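Local coordinates for protein polyketide synthase (Synechococcus sp., PDB 4GOX) that probably transfers a sulfo group from PAPS to the intermediate carried by an olefin synthase, as the sulfotransferase domain of that polyketide synthase, at residues K21-S31 against E143-L154. Sequence-based numbering, arbitrary orientation.
Sequences KNPNPIAFILS and EILFDQAKYIHL
Ile26 lays CG2 over the centre of one face of the Phe146 ring, 3.8 Å from the ring centroid to CG2. CG1 of Ile26 stands anti to the backbone N (chi1 -170°), and its CD1 reaches Phe146 CZ while CG2 lies over the ring. Leu145 CB lies over the opposite face, toward the rim. Phe28 adds to this tight, buried side. Its CZ meets Phe146 CE2 at 3.8 Å, and Phe146 lies at the edge of the Phe28 ring. The Phe28 and Tyr151 ring planes are only 20° apart, but the rings are so far offset that little of one covers the other. Tyr151 OH donates to Glu143 OE2, which also pairs with Arg207. Strands 26-30 and 149-154 run parallel as neighbours in the central sheet of the P-loop sulfotransferase fold. Phe28 and Leu30 each give and take backbone bonds, with Leu30 N to Ile152 O at 2.8 Å. The pair leads to Ser31, whose side chain is about 5 Å from the bound adenosine-3'-5'-diphosphate. The other end is looser and more exposed. Lys21 bends at chi3 and sends NZ to Glu143 O at 3.1 Å; its salt bridge to Asp147 OD2 is long. Asn22 bonds Leu145 O and Asp147 N through its backbone, while its OD1 forms an Asx turn with Asn24 N. With an alanine here, Gln117 OE1 would probably lose its amide donor and the turn would be freer to shift. A water joins Asn22 O, Asn24 O and Gln148 N.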
# COMPACT_ATOMS: atom_id res chain seq x y z
N LYS A 21 -22.86 -4.87 1.47
CA LYS A 21 -21.48 -4.62 1.02
C LYS A 21 -21.39 -3.27 0.34
O LYS A 21 -22.38 -2.79 -0.24
CB LYS A 21 -21.01 -5.71 0.06
CG LYS A 21 -20.51 -6.96 0.76
CD LYS A 21 -20.24 -8.08 -0.22
CE LYS A 21 -18.87 -7.99 -0.82
NZ LYS A 21 -18.50 -9.22 -1.56
N ASN A 22 -20.19 -2.64 0.41
CA ASN A 22 -19.94 -1.35 -0.21
C ASN A 22 -19.81 -1.55 -1.74
O ASN A 22 -18.94 -2.29 -2.19
CB ASN A 22 -18.72 -0.68 0.41
CG ASN A 22 -18.49 0.75 -0.00
OD1 ASN A 22 -18.93 1.22 -1.05
ND2 ASN A 22 -17.75 1.47 0.81
N PRO A 23 -20.73 -0.95 -2.54
CA PRO A 23 -20.64 -1.14 -4.00
C PRO A 23 -19.69 -0.16 -4.69
O PRO A 23 -19.36 -0.36 -5.87
CB PRO A 23 -22.09 -0.92 -4.45
CG PRO A 23 -22.64 0.08 -3.46
CD PRO A 23 -21.85 -0.05 -2.18
N ASN A 24 -19.26 0.90 -3.97
CA ASN A 24 -18.40 1.97 -4.46
C ASN A 24 -16.97 1.52 -4.71
O ASN A 24 -16.39 0.82 -3.87
CB ASN A 24 -18.43 3.17 -3.52
CG ASN A 24 -19.78 3.84 -3.46
OD1 ASN A 24 -20.28 4.38 -4.46
ND2 ASN A 24 -20.42 3.81 -2.30
N PRO A 25 -16.36 1.94 -5.85
CA PRO A 25 -14.97 1.54 -6.12
C PRO A 25 -13.96 2.06 -5.10
O PRO A 25 -14.14 3.10 -4.47
CB PRO A 25 -14.72 2.08 -7.53
CG PRO A 25 -15.70 3.19 -7.71
CD PRO A 25 -16.91 2.78 -6.93
N ILE A 26 -12.92 1.26 -4.89
CA ILE A 26 -11.80 1.52 -3.98
C ILE A 26 -10.65 0.72 -4.54
O ILE A 26 -10.87 -0.33 -5.16
CB ILE A 26 -12.10 1.12 -2.48
CG1 ILE A 26 -10.98 1.65 -1.54
CG2 ILE A 26 -12.36 -0.41 -2.29
CD1 ILE A 26 -11.19 1.54 -0.13
N ALA A 27 -9.44 1.20 -4.31
CA ALA A 27 -8.28 0.46 -4.75
C ALA A 27 -7.26 0.39 -3.63
O ALA A 27 -7.24 1.25 -2.75
CB ALA A 27 -7.68 1.08 -6.01
N PHE A 28 -6.44 -0.66 -3.66
CA PHE A 28 -5.38 -0.84 -2.69
C PHE A 28 -4.06 -1.01 -3.42
O PHE A 28 -4.02 -1.68 -4.46
CB PHE A 28 -5.62 -2.12 -1.86
CG PHE A 28 -6.83 -2.07 -0.97
CD1 PHE A 28 -6.72 -1.68 0.36
CD2 PHE A 28 -8.08 -2.45 -1.45
CE1 PHE A 28 -7.84 -1.62 1.18
CE2 PHE A 28 -9.20 -2.38 -0.63
CZ PHE A 28 -9.08 -1.97 0.68
N ILE A 29 -2.97 -0.54 -2.79
CA ILE A 29 -1.61 -0.80 -3.25
C ILE A 29 -1.10 -1.72 -2.17
O ILE A 29 -0.98 -1.33 -1.00
CB ILE A 29 -0.66 0.42 -3.42
CG1 ILE A 29 -1.18 1.41 -4.47
CG2 ILE A 29 0.77 -0.08 -3.78
CD1 ILE A 29 -0.48 2.76 -4.42
N LEU A 30 -0.86 -2.98 -2.57
CA LEU A 30 -0.40 -4.00 -1.67
C LEU A 30 0.98 -4.45 -2.07
O LEU A 30 1.27 -4.70 -3.24
CB LEU A 30 -1.37 -5.21 -1.67
CG LEU A 30 -2.84 -4.93 -1.33
CD1 LEU A 30 -3.66 -6.17 -1.58
CD2 LEU A 30 -3.01 -4.49 0.13
N SER A 31 1.85 -4.58 -1.08
CA SER A 31 3.20 -5.08 -1.30
C SER A 31 3.81 -5.50 0.01
O SER A 31 3.26 -5.25 1.09
CB SER A 31 4.08 -3.99 -1.91
OG SER A 31 4.38 -2.95 -0.99
N GLU A 143 -12.55 -8.26 0.71
CA GLU A 143 -13.59 -8.95 -0.03
C GLU A 143 -14.89 -9.05 0.77
O GLU A 143 -15.97 -9.10 0.16
CB GLU A 143 -13.10 -10.31 -0.56
CG GLU A 143 -12.09 -10.13 -1.69
CD GLU A 143 -12.66 -9.43 -2.92
OE1 GLU A 143 -13.60 -9.98 -3.53
OE2 GLU A 143 -12.18 -8.33 -3.26
N ILE A 144 -14.80 -9.01 2.12
CA ILE A 144 -15.98 -8.98 2.99
C ILE A 144 -16.66 -7.60 2.93
O ILE A 144 -17.88 -7.52 2.82
CB ILE A 144 -15.61 -9.45 4.44
CG1 ILE A 144 -15.65 -11.00 4.50
CG2 ILE A 144 -16.55 -8.86 5.51
CD1 ILE A 144 -14.77 -11.65 5.54
N LEU A 145 -15.88 -6.51 2.97
CA LEU A 145 -16.41 -5.13 2.99
C LEU A 145 -16.85 -4.53 1.66
O LEU A 145 -17.76 -3.71 1.65
CB LEU A 145 -15.40 -4.16 3.64
CG LEU A 145 -14.97 -4.40 5.09
CD1 LEU A 145 -13.81 -3.48 5.46
CD2 LEU A 145 -16.15 -4.23 6.07
N PHE A 146 -16.18 -4.89 0.56
CA PHE A 146 -16.38 -4.27 -0.76
C PHE A 146 -16.80 -5.20 -1.88
O PHE A 146 -16.33 -6.33 -1.95
CB PHE A 146 -15.09 -3.55 -1.18
CG PHE A 146 -14.51 -2.64 -0.13
CD1 PHE A 146 -15.08 -1.39 0.12
CD2 PHE A 146 -13.36 -3.00 0.57
CE1 PHE A 146 -14.54 -0.54 1.09
CE2 PHE A 146 -12.81 -2.14 1.52
CZ PHE A 146 -13.41 -0.93 1.78
N ASP A 147 -17.61 -4.67 -2.81
CA ASP A 147 -18.06 -5.38 -4.00
C ASP A 147 -17.05 -5.26 -5.11
O ASP A 147 -16.82 -6.22 -5.84
CB ASP A 147 -19.38 -4.76 -4.52
CG ASP A 147 -20.68 -5.25 -3.91
OD1 ASP A 147 -21.72 -4.60 -4.14
OD2 ASP A 147 -20.67 -6.34 -3.27
N GLN A 148 -16.49 -4.05 -5.27
CA GLN A 148 -15.62 -3.66 -6.38
C GLN A 148 -14.21 -3.20 -6.00
O GLN A 148 -13.67 -2.33 -6.68
CB GLN A 148 -16.32 -2.57 -7.21
CG GLN A 148 -17.42 -3.09 -8.13
CD GLN A 148 -16.88 -3.47 -9.49
OE1 GLN A 148 -16.86 -2.66 -10.42
NE2 GLN A 148 -16.42 -4.71 -9.62
N ALA A 149 -13.57 -3.81 -4.97
CA ALA A 149 -12.18 -3.45 -4.63
C ALA A 149 -11.22 -3.89 -5.74
O ALA A 149 -11.36 -4.98 -6.28
CB ALA A 149 -11.77 -4.09 -3.31
N LYS A 150 -10.27 -3.03 -6.07
CA LYS A 150 -9.21 -3.34 -7.04
C LYS A 150 -7.90 -3.42 -6.30
O LYS A 150 -7.65 -2.62 -5.40
CB LYS A 150 -9.12 -2.31 -8.17
CG LYS A 150 -10.22 -2.45 -9.20
CD LYS A 150 -9.96 -1.51 -10.38
CE LYS A 150 -11.04 -1.57 -11.43
NZ LYS A 150 -12.19 -0.70 -11.07
N TYR A 151 -7.06 -4.38 -6.67
CA TYR A 151 -5.78 -4.56 -6.00
C TYR A 151 -4.59 -4.39 -6.93
O TYR A 151 -4.45 -5.13 -7.90
CB TYR A 151 -5.73 -5.96 -5.33
CG TYR A 151 -6.93 -6.24 -4.47
CD1 TYR A 151 -7.07 -5.65 -3.21
CD2 TYR A 151 -7.98 -7.02 -4.94
CE1 TYR A 151 -8.20 -5.88 -2.43
CE2 TYR A 151 -9.11 -7.27 -4.16
CZ TYR A 151 -9.22 -6.68 -2.91
OH TYR A 151 -10.32 -6.94 -2.15
N ILE A 152 -3.71 -3.44 -6.59
CA ILE A 152 -2.43 -3.23 -7.29
C ILE A 152 -1.38 -3.97 -6.44
O ILE A 152 -1.13 -3.59 -5.30
CB ILE A 152 -2.10 -1.73 -7.42
CG1 ILE A 152 -3.15 -1.01 -8.30
CG2 ILE A 152 -0.67 -1.56 -8.01
CD1 ILE A 152 -3.10 0.52 -8.16
N HIS A 153 -0.84 -5.08 -6.96
CA HIS A 153 0.17 -5.86 -6.28
C HIS A 153 1.54 -5.38 -6.79
O HIS A 153 1.95 -5.73 -7.89
CB HIS A 153 -0.03 -7.36 -6.57
CG HIS A 153 0.98 -8.29 -5.94
ND1 HIS A 153 0.96 -9.65 -6.20
CD2 HIS A 153 1.93 -8.04 -5.01
CE1 HIS A 153 1.94 -10.17 -5.47
NE2 HIS A 153 2.55 -9.23 -4.75
N LEU A 154 2.22 -4.56 -5.99
CA LEU A 154 3.53 -4.03 -6.36
C LEU A 154 4.59 -5.00 -5.87
O LEU A 154 4.57 -5.38 -4.70
CB LEU A 154 3.71 -2.59 -5.80
CG LEU A 154 5.08 -1.95 -5.94
CD1 LEU A 154 5.48 -1.75 -7.40
CD2 LEU A 154 5.09 -0.64 -5.23
O HOH W 1 -16.66 -1.90 -3.68